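Local structure of lipoprotein (Bacteroides vulgatus, 3U6G) at residues 76-81 / 106-111. The protein is a lipoprotein of unknown function with an immunoglobulin-like beta-sandwich fold, and probably belongs to the PLAT/LH2 and C2-like calcium-binding lipoproteins. Sequence-based numbering, arbitrary orientation.
Sequences GSVSSI and KEYITD
Ser80 OG takes two hydrogen bonds, with Ser22 O and Ser82 N, and lies 3.6 Å from Thr110 CG2 as a plain van der Waals neighbour. With OG anti to the backbone N (chi1 -179°) the hydroxyl lies beside the carbonyl carbon, near the following Ser82 N. Ser80 CB lies 3.8 Å from Thr110 CG2. Thr110 in turn directs OG1 to Glu83 O and Lys86 N, which leaves CG2 as the branch facing Ser80. Two residues back along each segment, Val78 meets Tyr108 with both methyls. Val78 CG1 sits over one face of the Tyr108 ring, 4.3 Å from its centroid and 20° off the normal, a CH-pi contact displaced toward CD2. Val78 CG2 lies further along the same side of the ring, 3.8 Å from Tyr108 CE2 and toward CZ. Phe23 packs on all four residues, and Phe119 of strand 115-122 touches both Val78 and Tyr108. No hydrogen bond joins the two segments, whose CA atoms stay 8.6 Å apart at Val78 and Tyr108; strands 71-80 and 99-109 belong to the two facing layers of the immunoglobulin-like sandwich and meet through side chains. The contact across the layers is made by van der Waals and CH-pi packing alone, while the buried hydroxyls of Ser80 and Thr110 are satisfied by loop backbone.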
loop_
_atom_site.group_PDB
_atom_site.type_symbol
_atom_site.label_atom_id
_atom_site.label_comp_id
_atom_site.label_asym_id
_atom_site.label_seq_id
_atom_site.Cartn_x
_atom_site.Cartn_y
_atom_site.Cartn_z
ATOM N N GLY A 76 -4.544 4.903 -0.965
ATOM C CA GLY A 76 -4.867 5.912 -1.944
ATOM C C GLY A 76 -4.589 7.331 -1.508
ATOM O O GLY A 76 -4.475 7.630 -0.326
ATOM N N SER A 77 -4.478 8.190 -2.513
ATOM C CA SER A 77 -4.410 9.619 -2.258
ATOM C C SER A 77 -5.413 10.332 -3.126
ATOM O O SER A 77 -5.713 9.931 -4.255
ATOM C CB SER A 77 -3.017 10.195 -2.510
ATOM O OG SER A 77 -2.724 10.172 -3.886
ATOM N N VAL A 78 -5.962 11.389 -2.546
ATOM C CA VAL A 78 -6.930 12.243 -3.194
ATOM C C VAL A 78 -6.402 13.653 -3.067
ATOM O O VAL A 78 -6.080 14.087 -1.970
ATOM C CB VAL A 78 -8.310 12.141 -2.507
ATOM C CG1 VAL A 78 -9.294 13.143 -3.111
ATOM C CG2 VAL A 78 -8.837 10.706 -2.610
ATOM N N SER A 79 -6.301 14.359 -4.191
ATOM C CA SER A 79 -5.778 15.711 -4.173
ATOM C C SER A 79 -6.550 16.633 -5.106
ATOM O O SER A 79 -7.170 16.186 -6.072
ATOM C CB SER A 79 -4.296 15.698 -4.537
ATOM O OG SER A 79 -4.104 15.158 -5.834
ATOM N N SER A 80 -6.501 17.928 -4.803
ATOM C CA SER A 80 -7.180 18.948 -5.608
ATOM C C SER A 80 -6.622 20.327 -5.304
ATOM O O SER A 80 -6.301 20.633 -4.149
ATOM C CB SER A 80 -8.698 18.946 -5.367
ATOM O OG SER A 80 -9.337 19.934 -6.173
ATOM N N ILE A 81 -6.482 21.137 -6.354
ATOM C CA ILE A 81 -6.164 22.563 -6.216
ATOM C C ILE A 81 -7.336 23.439 -6.671
ATOM O O ILE A 81 -7.171 24.645 -6.860
ATOM C CB ILE A 81 -4.909 22.961 -7.038
ATOM C CG1 ILE A 81 -5.077 22.569 -8.520
ATOM C CG2 ILE A 81 -3.671 22.334 -6.422
ATOM C CD1 ILE A 81 -4.144 23.314 -9.470
ATOM N N LYS A 106 -15.708 7.696 1.886
ATOM C CA LYS A 106 -15.096 8.992 2.063
ATOM C C LYS A 106 -15.854 10.015 1.247
ATOM O O LYS A 106 -16.281 9.733 0.122
ATOM C CB LYS A 106 -13.650 8.950 1.577
ATOM C CG LYS A 106 -12.729 8.034 2.372
ATOM C CD LYS A 106 -12.382 8.649 3.705
ATOM C CE LYS A 106 -11.440 7.778 4.513
ATOM N NZ LYS A 106 -11.134 8.402 5.825
ATOM N N GLU A 107 -15.995 11.202 1.825
ATOM C CA GLU A 107 -16.554 12.349 1.143
ATOM C C GLU A 107 -15.587 13.517 1.301
ATOM O O GLU A 107 -15.184 13.843 2.418
ATOM C CB GLU A 107 -17.864 12.713 1.803
ATOM C CG GLU A 107 -18.533 13.948 1.223
ATOM C CD GLU A 107 -19.153 13.653 -0.110
ATOM O OE1 GLU A 107 -19.516 12.472 -0.312
ATOM O OE2 GLU A 107 -19.296 14.576 -0.946
ATOM N N TYR A 108 -15.207 14.134 0.186
ATOM C CA TYR A 108 -14.265 15.248 0.214
ATOM C C TYR A 108 -14.902 16.463 -0.428
ATOM O O TYR A 108 -15.567 16.339 -1.446
ATOM C CB TYR A 108 -12.986 14.892 -0.541
ATOM C CG TYR A 108 -12.301 13.637 -0.051
ATOM C CD1 TYR A 108 -11.486 13.657 1.073
ATOM C CD2 TYR A 108 -12.454 12.432 -0.730
ATOM C CE1 TYR A 108 -10.845 12.510 1.515
ATOM C CE2 TYR A 108 -11.820 11.279 -0.296
ATOM C CZ TYR A 108 -11.013 11.324 0.827
ATOM O OH TYR A 108 -10.379 10.182 1.269
ATOM N N ILE A 109 -14.698 17.630 0.188
ATOM C CA ILE A 109 -15.219 18.900 -0.317
ATOM C C ILE A 109 -14.107 19.952 -0.186
ATOM O O ILE A 109 -13.629 20.240 0.912
ATOM C CB ILE A 109 -16.489 19.362 0.443
ATOM C CG1 ILE A 109 -17.587 18.288 0.393
ATOM C CG2 ILE A 109 -17.003 20.650 -0.153
ATOM C CD1 ILE A 109 -18.321 18.077 1.716
ATOM N N THR A 110 -13.697 20.526 -1.311
ATOM C CA THR A 110 -12.600 21.489 -1.295
ATOM C C THR A 110 -13.037 22.781 -0.604
ATOM O O THR A 110 -14.217 23.157 -0.657
ATOM C CB THR A 110 -12.094 21.806 -2.709
ATOM O OG1 THR A 110 -13.168 22.368 -3.480
ATOM C CG2 THR A 110 -11.522 20.531 -3.378
ATOM N N ASP A 111 -12.088 23.430 0.071
ATOM C CA ASP A 111 -12.364 24.657 0.828
ATOM C C ASP A 111 -11.573 25.869 0.315
ATOM O O ASP A 111 -11.564 26.921 0.958
ATOM C CB ASP A 111 -12.082 24.438 2.326
ATOM C CG ASP A 111 -10.600 24.246 2.634
ATOM O OD1 ASP A 111 -9.771 24.307 1.703
ATOM O OD2 ASP A 111 -10.265 24.041 3.821
#